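Putative RNase YutE (PDB 1YLM) probably acts as the RNase toxin of a putative type VII toxin-antitoxin system, in which the cognate antitoxin YutD probably neutralises it. Local coordinates at residues A[80-83]-A[84-87]; A[3-6]-A[7-10]; A[13-16]-A[17-21]; A[105-108]-A[109-112]. All coordinates share one frame; numbering follows the deposited sequence.

Overall arrangement
All four contacts are local, and three mark the starts of helices: contact 2 opens helix 6-23, contact 1 helix 83-93 and contact 4 helix 108-117. Contact 3 lies further along helix 6-23 and is the most central, about 10 Å between its centre and that of the chain, against about 18 Å for contact 4. Every one is partly buried. At the starts, polar caps dominate: a threonine in a capping box in contact 1, aspartates in contacts 2 and 4. Contact 3 instead relies on aromatic and aliphatic side chains and reaches the second subunit. Contacts 1 and 3 lie on opposite sides of the chain's centre, as do contacts 2 and 4.

Contact 1. Residues A[80-83]-A[84-87]; sequences VVTE and KEGD
The carboxylate of Glu85 takes the backbone N-H of Thr82 on the anti side of OE1, with the donor 25° out of the carboxylate plane and N to OE1 at 2.9 Å. OE2 of the same group is engaged by Arg128 of helix 119-137 in a salt bridge. Two more flat groups, those of Glu83 and Asp87, belong to side chains that run side by side in one direction, yet their carboxylate planes stand 76° apart. A water donates to Glu83 OE2 and to Asp87 OD2; another donates to Glu83 O and to Asp87 OD1. Thr82 is the N-cap of helix 83-93 and returns the bond from Glu85: its OG1 accepts from Glu85 N at 3.0 Å, which completes a capping box. With chi1 at 70°, OG1 sits between the backbone N and the carbonyl carbon, where it meets the first helical turn and Lys84, which is bent at chi3 and chi4 and donates a second bond from NZ at 2.8 Å. Val81 CB lies 3.6 Å from Glu85 OE1, while the Val81 side chain packs on Met72 and Val76 of helix 71-77. The acidic Glu85 thus sits at a helix start beside Arg128, surroundings that would probably stabilise its negative charge.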
loop_
_atom_site.group_PDB
_atom_site.type_symbol
_atom_site.label_atom_id
_atom_site.label_comp_id
_atom_site.label_asym_id
_atom_site.label_seq_id
_atom_site.Cartn_x
_atom_site.Cartn_y
_atom_site.Cartn_z
ATOM N N VAL A 80 -13.357 9.136 -21.826
ATOM C CA VAL A 80 -13.946 8.559 -20.629
ATOM C C VAL A 80 -14.137 9.654 -19.564
ATOM O O VAL A 80 -15.194 9.734 -18.947
ATOM C CB VAL A 80 -13.113 7.380 -20.073
ATOM C CG1 VAL A 80 -13.806 6.766 -18.869
ATOM C CG2 VAL A 80 -12.879 6.316 -21.150
ATOM N N VAL A 81 -13.098 10.467 -19.349
ATOM C CA VAL A 81 -13.165 11.605 -18.431
ATOM C C VAL A 81 -12.768 12.878 -19.205
ATOM O O VAL A 81 -12.157 12.774 -20.281
ATOM C CB VAL A 81 -12.235 11.407 -17.193
ATOM C CG1 VAL A 81 -12.641 10.172 -16.390
ATOM C CG2 VAL A 81 -10.762 11.328 -17.617
ATOM N N THR A 82 -13.090 14.063 -18.671
ATOM C CA THR A 82 -12.628 15.315 -19.289
ATOM C C THR A 82 -11.108 15.491 -19.125
ATOM O O THR A 82 -10.493 14.870 -18.254
ATOM C CB THR A 82 -13.364 16.580 -18.745
ATOM O OG1 THR A 82 -12.969 16.826 -17.392
ATOM C CG2 THR A 82 -14.875 16.421 -18.788
ATOM N N GLU A 83 -10.510 16.325 -19.976
ATOM C CA GLU A 83 -9.105 16.701 -19.844
ATOM C C GLU A 83 -8.808 17.249 -18.448
ATOM O O GLU A 83 -7.819 16.859 -17.837
ATOM C CB GLU A 83 -8.685 17.730 -20.908
ATOM C CG GLU A 83 -7.166 17.950 -20.959
ATOM C CD GLU A 83 -6.685 18.730 -22.185
ATOM O OE1 GLU A 83 -7.486 18.964 -23.128
ATOM O OE2 GLU A 83 -5.484 19.093 -22.212
ATOM N N LYS A 84 -9.644 18.160 -17.958
ATOM C CA LYS A 84 -9.405 18.736 -16.626
ATOM C C LYS A 84 -9.534 17.689 -15.501
ATOM O O LYS A 84 -8.707 17.651 -14.599
ATOM C CB LYS A 84 -10.276 19.973 -16.351
ATOM C CG LYS A 84 -11.746 19.745 -16.539
ATOM C CD LYS A 84 -12.611 20.711 -15.739
ATOM C CE LYS A 84 -13.881 20.005 -15.236
ATOM N NZ LYS A 84 -14.382 18.958 -16.193
ATOM N N GLU A 85 -10.557 16.835 -15.575
ATOM C CA GLU A 85 -10.666 15.702 -14.648
ATOM C C GLU A 85 -9.412 14.831 -14.648
ATOM O O GLU A 85 -8.895 14.468 -13.577
ATOM C CB GLU A 85 -11.900 14.858 -14.952
ATOM C CG GLU A 85 -13.187 15.538 -14.532
ATOM C CD GLU A 85 -14.427 14.848 -15.047
ATOM O OE1 GLU A 85 -14.368 14.124 -16.068
ATOM O OE2 GLU A 85 -15.483 15.056 -14.423
ATOM N N GLY A 86 -8.913 14.513 -15.848
ATOM C CA GLY A 86 -7.711 13.705 -16.002
ATOM C C GLY A 86 -6.493 14.319 -15.330
ATOM O O GLY A 86 -5.772 13.637 -14.601
ATOM N N ASP A 87 -6.282 15.611 -15.560
ATOM C CA ASP A 87 -5.156 16.345 -14.978
ATOM C C ASP A 87 -5.238 16.344 -13.467
ATOM O O ASP A 87 -4.236 16.093 -12.791
ATOM C CB ASP A 87 -5.129 17.793 -15.493
ATOM C CG ASP A 87 -4.745 17.896 -16.966
ATOM O OD1 ASP A 87 -4.134 16.946 -17.522
ATOM O OD2 ASP A 87 -5.036 18.956 -17.565
HETATM O O HOH W 1 -5.677 15.392 -18.910
HETATM O O HOH W 2 -3.994 18.757 -19.973
#

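Contact 2. Residues A[3-6]-A[7-10]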
loop_
_atom_site.group_PDB
_atom_site.type_symbol
_atom_site.label_atom_id
_atom_site.label_comp_id
_atom_site.label_asym_id
_atom_site.label_seq_id
_atom_site.Cartn_x
_atom_site.Cartn_y
_atom_site.Cartn_z
ATOM N N PHE A 3 -14.670 -7.566 -24.425
ATOM C CA PHE A 3 -14.797 -8.399 -23.236
ATOM C C PHE A 3 -14.246 -7.590 -22.065
ATOM O O PHE A 3 -13.029 -7.459 -21.879
ATOM C CB PHE A 3 -14.059 -9.727 -23.408
ATOM C CG PHE A 3 -14.543 -10.538 -24.595
ATOM C CD1 PHE A 3 -13.998 -10.332 -25.865
ATOM C CD2 PHE A 3 -15.556 -11.489 -24.447
ATOM C CE1 PHE A 3 -14.447 -11.071 -26.976
ATOM C CE2 PHE A 3 -16.019 -12.233 -25.551
ATOM C CZ PHE A 3 -15.458 -12.014 -26.818
ATOM N N VAL A 4 -15.171 -7.026 -21.305
ATOM C CA VAL A 4 -14.856 -6.094 -20.239
ATOM C C VAL A 4 -15.123 -6.781 -18.902
ATOM O O VAL A 4 -16.181 -7.392 -18.719
ATOM C CB VAL A 4 -15.695 -4.782 -20.393
ATOM C CG1 VAL A 4 -15.324 -3.735 -19.325
ATOM C CG2 VAL A 4 -15.503 -4.182 -21.798
ATOM N N ASP A 5 -14.171 -6.686 -17.970
ATOM C CA ASP A 5 -14.358 -7.276 -16.640
ATOM C C ASP A 5 -15.283 -6.394 -15.793
ATOM O O ASP A 5 -14.881 -5.730 -14.830
ATOM C CB ASP A 5 -13.030 -7.563 -15.949
ATOM C CG ASP A 5 -13.185 -8.517 -14.750
ATOM O OD1 ASP A 5 -14.324 -8.752 -14.253
ATOM O OD2 ASP A 5 -12.148 -9.023 -14.297
ATOM N N ARG A 6 -16.544 -6.382 -16.185
ATOM C CA ARG A 6 -17.473 -5.406 -15.662
ATOM C C ARG A 6 -17.763 -5.623 -14.181
ATOM O O ARG A 6 -17.931 -4.653 -13.437
ATOM C CB ARG A 6 -18.781 -5.428 -16.473
ATOM C CG ARG A 6 -19.697 -4.240 -16.155
ATOM C CD ARG A 6 -20.921 -4.190 -17.101
ATOM N NE ARG A 6 -21.696 -2.976 -16.864
ATOM C CZ ARG A 6 -22.607 -2.479 -17.698
ATOM N NH1 ARG A 6 -22.886 -3.095 -18.848
ATOM N NH2 ARG A 6 -23.243 -1.359 -17.380
ATOM N N SER A 7 -17.843 -6.885 -13.774
ATOM C CA SER A 7 -17.989 -7.249 -12.344
ATOM C C SER A 7 -16.866 -6.645 -11.474
ATOM O O SER A 7 -17.135 -6.014 -10.454
ATOM C CB SER A 7 -17.959 -8.772 -12.184
ATOM O OG SER A 7 -19.083 -9.338 -12.810
ATOM N N LYS A 8 -15.624 -6.845 -11.902
ATOM C CA LYS A 8 -14.456 -6.316 -11.201
ATOM C C LYS A 8 -14.527 -4.795 -11.119
ATOM O O LYS A 8 -14.313 -4.219 -10.045
ATOM C CB LYS A 8 -13.166 -6.752 -11.911
ATOM C CG LYS A 8 -11.882 -6.329 -11.194
ATOM C CD LYS A 8 -10.664 -6.930 -11.871
ATOM C CE LYS A 8 -9.379 -6.540 -11.153
ATOM N NZ LYS A 8 -9.003 -5.115 -11.358
ATOM N N ILE A 9 -14.834 -4.141 -12.241
ATOM C CA ILE A 9 -14.854 -2.679 -12.299
ATOM C C ILE A 9 -15.934 -2.178 -11.351
ATOM O O ILE A 9 -15.694 -1.301 -10.520
ATOM C CB ILE A 9 -15.098 -2.137 -13.745
ATOM C CG1 ILE A 9 -13.921 -2.493 -14.669
ATOM C CG2 ILE A 9 -15.344 -0.605 -13.727
ATOM C CD1 ILE A 9 -14.210 -2.303 -16.163
ATOM N N GLU A 10 -17.122 -2.752 -11.445
ATOM C CA GLU A 10 -18.218 -2.194 -10.681
ATOM C C GLU A 10 -18.247 -2.446 -9.156
ATOM O O GLU A 10 -18.450 -1.497 -8.374
ATOM C CB GLU A 10 -19.582 -2.692 -11.246
ATOM C CG GLU A 10 -19.923 -2.257 -12.681
ATOM C CD GLU A 10 -21.285 -2.764 -13.200
ATOM O OE1 GLU A 10 -21.839 -3.734 -12.635
ATOM O OE2 GLU A 10 -21.801 -2.168 -14.180
HETATM O O HOH W 3 -22.297 0.262 -15.130
#
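Asp5 O accepts from Ile9 N and Arg6 O from Glu10 N, the first i to i+4 bonds of helix 6-23, while Asp5 is the centre of an inverse gamma turn. Asp5 is also the N-cap. Its OD1 accepts from Lys8 N at 3.3 Å, the donor coming from above the carboxylate plane, 58° out of it. With CG anti to the backbone N (chi1 -164°), this carboxylate folds against the Lys8 chain, where CB lies 3.3 Å from Asp5 OD1 and CD 3.5 Å from Asp5 OD2. Lys8 carries its amino group to a salt bridge with Asp55 of helix 32-59. On the apolar side, Val4 CG1 meets Ile9 CD1 at 3.6 Å; these side chains pack on Leu137 and Ile129, respectively, of helix 119-137. Arg6, extended from CG to NE, donates from NE to Glu10 OE2 at 2.8 Å in a salt bridge, coming from above the carboxylate plane. Arg6 NH1 is bound by the carbonyls of Gly138 and Ser141, which ties the helix start to the C-terminal tail. A water at the guanidinium edge closes the ring of bonds, accepting from Arg6 NH2 at 2.9 Å and donating to Glu10 OE2 at 2.7 Å.

Contact 3. Residues A[13-16]-A[17-21]; sequences LGFF and EHQLA
Phe15 and Gln19 are one helical turn apart, and their side chains cross at a slant, while ring and amide planes differ by 32°; one end of the Gln19 amide lies over one face of the Phe15 ring. The bend of the glutamine at chi2 (-36°) brings that end back over the ring, and Gln19 CG comes within 3.9 Å of Phe15 CE2. Phe16 and Leu20 meet differently. They lie side by side and point the same way, with CE2 of Phe16 and CD2 of Leu20 4.0 Å apart; the methyl approaches the ring obliquely. Both pairs follow the regular i to i+4 bonding of helix 6-23, including Gln19 N to Phe15 O at 3.1 Å and Leu20 N to Phe16 O at 2.9 Å. The helix belongs to the all-helical HepT-like fold, and its residues face several neighbours at once. Phe16 packs on Leu45 and Cys48 of helix 32-59 and on Pro126 of helix 119-137. Phe15 also touches helix 32-59, and it packs on Leu104 of the second subunit, while Gln19 packs on Leu36 of that subunit. Glu17 extends beyond CG, its CG passing 3.4 Å from Leu13 O, and forms a salt bridge with Arg130. His18 CB lies 3.4 Å from Phe15 O, and its ring leads away from 13-16 to the second subunit, where NE2 is hydrogen-bonded to Glu32 of that chain.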
loop_
_atom_site.group_PDB
_atom_site.type_symbol
_atom_site.label_atom_id
_atom_site.label_comp_id
_atom_site.label_asym_id
_atom_site.label_seq_id
_atom_site.Cartn_x
_atom_site.Cartn_y
_atom_site.Cartn_z
ATOM N N LEU A 13 -15.561 0.205 -8.123
ATOM C CA LEU A 13 -16.219 1.518 -8.029
ATOM C C LEU A 13 -17.019 1.690 -6.737
ATOM O O LEU A 13 -16.989 2.748 -6.120
ATOM C CB LEU A 13 -17.123 1.770 -9.253
ATOM C CG LEU A 13 -16.456 1.992 -10.621
ATOM C CD1 LEU A 13 -17.526 2.339 -11.660
ATOM C CD2 LEU A 13 -15.414 3.069 -10.577
ATOM N N GLY A 14 -17.743 0.648 -6.328
ATOM C CA GLY A 14 -18.481 0.688 -5.055
ATOM C C GLY A 14 -17.559 0.859 -3.860
ATOM O O GLY A 14 -17.837 1.648 -2.955
ATOM N N PHE A 15 -16.463 0.090 -3.856
ATOM C CA PHE A 15 -15.445 0.172 -2.816
ATOM C C PHE A 15 -14.869 1.584 -2.754
ATOM O O PHE A 15 -14.774 2.183 -1.678
ATOM C CB PHE A 15 -14.342 -0.816 -3.160
ATOM C CG PHE A 15 -13.267 -0.937 -2.113
ATOM C CD1 PHE A 15 -13.437 -1.797 -1.016
ATOM C CD2 PHE A 15 -12.062 -0.243 -2.258
ATOM C CE1 PHE A 15 -12.410 -1.935 -0.056
ATOM C CE2 PHE A 15 -11.039 -0.376 -1.303
ATOM C CZ PHE A 15 -11.223 -1.216 -0.209
ATOM N N PHE A 16 -14.451 2.087 -3.915
ATOM C CA PHE A 16 -13.994 3.470 -4.086
ATOM C C PHE A 16 -14.947 4.490 -3.454
ATOM O O PHE A 16 -14.531 5.355 -2.673
ATOM C CB PHE A 16 -13.820 3.744 -5.589
ATOM C CG PHE A 16 -13.415 5.166 -5.922
ATOM C CD1 PHE A 16 -12.066 5.521 -6.006
ATOM C CD2 PHE A 16 -14.382 6.127 -6.204
ATOM C CE1 PHE A 16 -11.679 6.837 -6.337
ATOM C CE2 PHE A 16 -14.011 7.443 -6.532
ATOM C CZ PHE A 16 -12.655 7.793 -6.602
ATOM N N GLU A 17 -16.226 4.400 -3.799
ATOM C CA GLU A 17 -17.211 5.338 -3.289
ATOM C C GLU A 17 -17.321 5.279 -1.753
ATOM O O GLU A 17 -17.418 6.316 -1.078
ATOM C CB GLU A 17 -18.551 5.098 -3.985
ATOM C CG GLU A 17 -18.552 5.682 -5.418
ATOM C CD GLU A 17 -19.849 5.424 -6.183
ATOM O OE1 GLU A 17 -20.413 4.321 -6.049
ATOM O OE2 GLU A 17 -20.271 6.326 -6.950
ATOM N N HIS A 18 -17.263 4.074 -1.201
ATOM C CA HIS A 18 -17.252 3.921 0.256
ATOM C C HIS A 18 -16.064 4.662 0.882
ATOM O O HIS A 18 -16.231 5.399 1.863
ATOM C CB HIS A 18 -17.271 2.445 0.668
ATOM C CG HIS A 18 -17.420 2.241 2.145
ATOM N ND1 HIS A 18 -18.565 2.589 2.838
ATOM C CD2 HIS A 18 -16.557 1.753 3.069
ATOM C CE1 HIS A 18 -18.400 2.307 4.122
ATOM N NE2 HIS A 18 -17.191 1.800 4.287
ATOM N N GLN A 19 -14.866 4.492 0.313
ATOM C CA GLN A 19 -13.677 5.148 0.889
ATOM C C GLN A 19 -13.788 6.677 0.763
ATOM O O GLN A 19 -13.407 7.418 1.694
ATOM C CB GLN A 19 -12.370 4.673 0.251
ATOM C CG GLN A 19 -12.128 3.138 0.093
ATOM C CD GLN A 19 -12.682 2.273 1.224
ATOM O OE1 GLN A 19 -13.483 1.368 0.986
ATOM N NE2 GLN A 19 -12.259 2.535 2.431
ATOM N N LEU A 20 -14.301 7.149 -0.380
ATOM C CA LEU A 20 -14.537 8.588 -0.562
ATOM C C LEU A 20 -15.534 9.122 0.473
ATOM O O LEU A 20 -15.307 10.189 1.057
ATOM C CB LEU A 20 -15.005 8.904 -1.981
ATOM C CG LEU A 20 -14.934 10.339 -2.507
ATOM C CD1 LEU A 20 -13.549 10.927 -2.305
ATOM C CD2 LEU A 20 -15.263 10.276 -3.991
ATOM N N ALA A 21 -16.618 8.379 0.704
ATOM C CA ALA A 21 -17.611 8.732 1.736
ATOM C C ALA A 21 -16.951 8.858 3.112
ATOM O O ALA A 21 -17.257 9.777 3.873
ATOM C CB ALA A 21 -18.726 7.725 1.778
#

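Contact 4. Residues A[105-108]-A[109-112]; sequences LADS and GELY
Asp107 caps the amino end of helix 108-117 by turning its carboxylate onto the N-H groups of Gly109 and Glu110. As the N-cap residue it holds CG anti to its own backbone N (chi1 175°), which carries OD1 to 3.0 Å from Gly109 N and 3.2 Å from Glu110 N. Both bonds are weak: the one from Gly109 is strongly bent, with an N-H...O angle of 125°, whereas the one from Glu110 is nearly straight at 173° but longer. The regular backbone bonds Leu111 N to Asp107 O and Tyr112 N to Ser108 O start the helix beside them. CG anti to the backbone N and an extended chain carry Glu110 across the Asp107 side chain at about a right angle, with Glu110 OE1 3.5 Å from Asp107 CB. The two acids come close as well, Asp107 OD2 to Glu110 OE1 being 4.2 Å, a like-charge approach that probably costs some energy. Tyr95 OH is hydrogen-bonded to Glu110 OE1 and to Asp107 N, and thereby links the Glu110 carboxylate to the backbone of Asp107. Ser108 CB points away from the helical segment, and OG, anti to the carbonyl carbon and beside the backbone N, is held by Glu35 O and Gln39 NE2 of helix 32-59. The ring of Tyr112 leads away from 105-108 and meets the rings of Phe23 and Trp29. Glu110 OE1 also receives a water at 2.9 Å, and the same water donates to Leu105 O at 3.0 Å.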
loop_
_atom_site.group_PDB
_atom_site.type_symbol
_atom_site.label_atom_id
_atom_site.label_comp_id
_atom_site.label_asym_id
_atom_site.label_seq_id
_atom_site.Cartn_x
_atom_site.Cartn_y
_atom_site.Cartn_z
ATOM N N LEU A 105 8.295 9.196 4.081
ATOM C CA LEU A 105 8.050 10.590 3.688
ATOM C C LEU A 105 6.562 10.982 3.638
ATOM O O LEU A 105 6.228 12.157 3.425
ATOM C CB LEU A 105 8.707 10.863 2.323
ATOM C CG LEU A 105 10.129 10.309 2.148
ATOM C CD1 LEU A 105 10.752 10.784 0.834
ATOM C CD2 LEU A 105 10.999 10.688 3.361
ATOM N N ALA A 106 5.667 10.010 3.827
ATOM C CA ALA A 106 4.229 10.297 3.750
ATOM C C ALA A 106 3.825 11.392 4.738
ATOM O O ALA A 106 4.260 11.400 5.892
ATOM C CB ALA A 106 3.393 9.017 3.958
ATOM N N ASP A 107 3.007 12.326 4.264
ATOM C CA ASP A 107 2.590 13.500 5.030
ATOM C C ASP A 107 1.073 13.578 4.912
ATOM O O ASP A 107 0.548 13.987 3.895
ATOM C CB ASP A 107 3.278 14.760 4.460
ATOM C CG ASP A 107 2.820 16.077 5.123
ATOM O OD1 ASP A 107 1.817 16.115 5.864
ATOM O OD2 ASP A 107 3.488 17.110 4.864
ATOM N N SER A 108 0.375 13.146 5.959
ATOM C CA SER A 108 -1.083 13.090 5.916
ATOM C C SER A 108 -1.771 14.448 5.723
ATOM O O SER A 108 -2.839 14.509 5.142
ATOM C CB SER A 108 -1.640 12.337 7.135
ATOM O OG SER A 108 -1.479 10.939 6.928
ATOM N N GLY A 109 -1.152 15.539 6.182
ATOM C CA GLY A 109 -1.739 16.878 5.970
ATOM C C GLY A 109 -1.721 17.266 4.495
ATOM O O GLY A 109 -2.710 17.763 3.947
ATOM N N GLU A 110 -0.576 17.018 3.865
ATOM C CA GLU A 110 -0.364 17.185 2.441
ATOM C C GLU A 110 -1.390 16.368 1.640
ATOM O O GLU A 110 -2.032 16.878 0.725
ATOM C CB GLU A 110 1.053 16.688 2.163
ATOM C CG GLU A 110 1.512 16.705 0.778
ATOM C CD GLU A 110 3.010 16.461 0.705
ATOM O OE1 GLU A 110 3.480 15.357 1.040
ATOM O OE2 GLU A 110 3.727 17.378 0.309
ATOM N N LEU A 111 -1.532 15.097 2.016
ATOM C CA LEU A 111 -2.433 14.178 1.336
ATOM C C LEU A 111 -3.889 14.628 1.496
ATOM O O LEU A 111 -4.646 14.633 0.527
ATOM C CB LEU A 111 -2.229 12.756 1.869
ATOM C CG LEU A 111 -3.186 11.683 1.331
ATOM C CD1 LEU A 111 -3.129 11.600 -0.197
ATOM C CD2 LEU A 111 -2.824 10.348 1.974
ATOM N N TYR A 112 -4.272 15.036 2.711
ATOM C CA TYR A 112 -5.597 15.613 2.926
ATOM C C TYR A 112 -5.891 16.738 1.937
ATOM O O TYR A 112 -6.960 16.763 1.304
ATOM C CB TYR A 112 -5.784 16.127 4.368
ATOM C CG TYR A 112 -7.157 16.736 4.581
ATOM C CD1 TYR A 112 -8.225 15.956 5.024
ATOM C CD2 TYR A 112 -7.394 18.088 4.296
ATOM C CE1 TYR A 112 -9.486 16.506 5.194
ATOM C CE2 TYR A 112 -8.651 18.645 4.456
ATOM C CZ TYR A 112 -9.688 17.848 4.909
ATOM O OH TYR A 112 -10.933 18.406 5.078
HETATM O O HOH W 4 6.205 14.362 1.352
#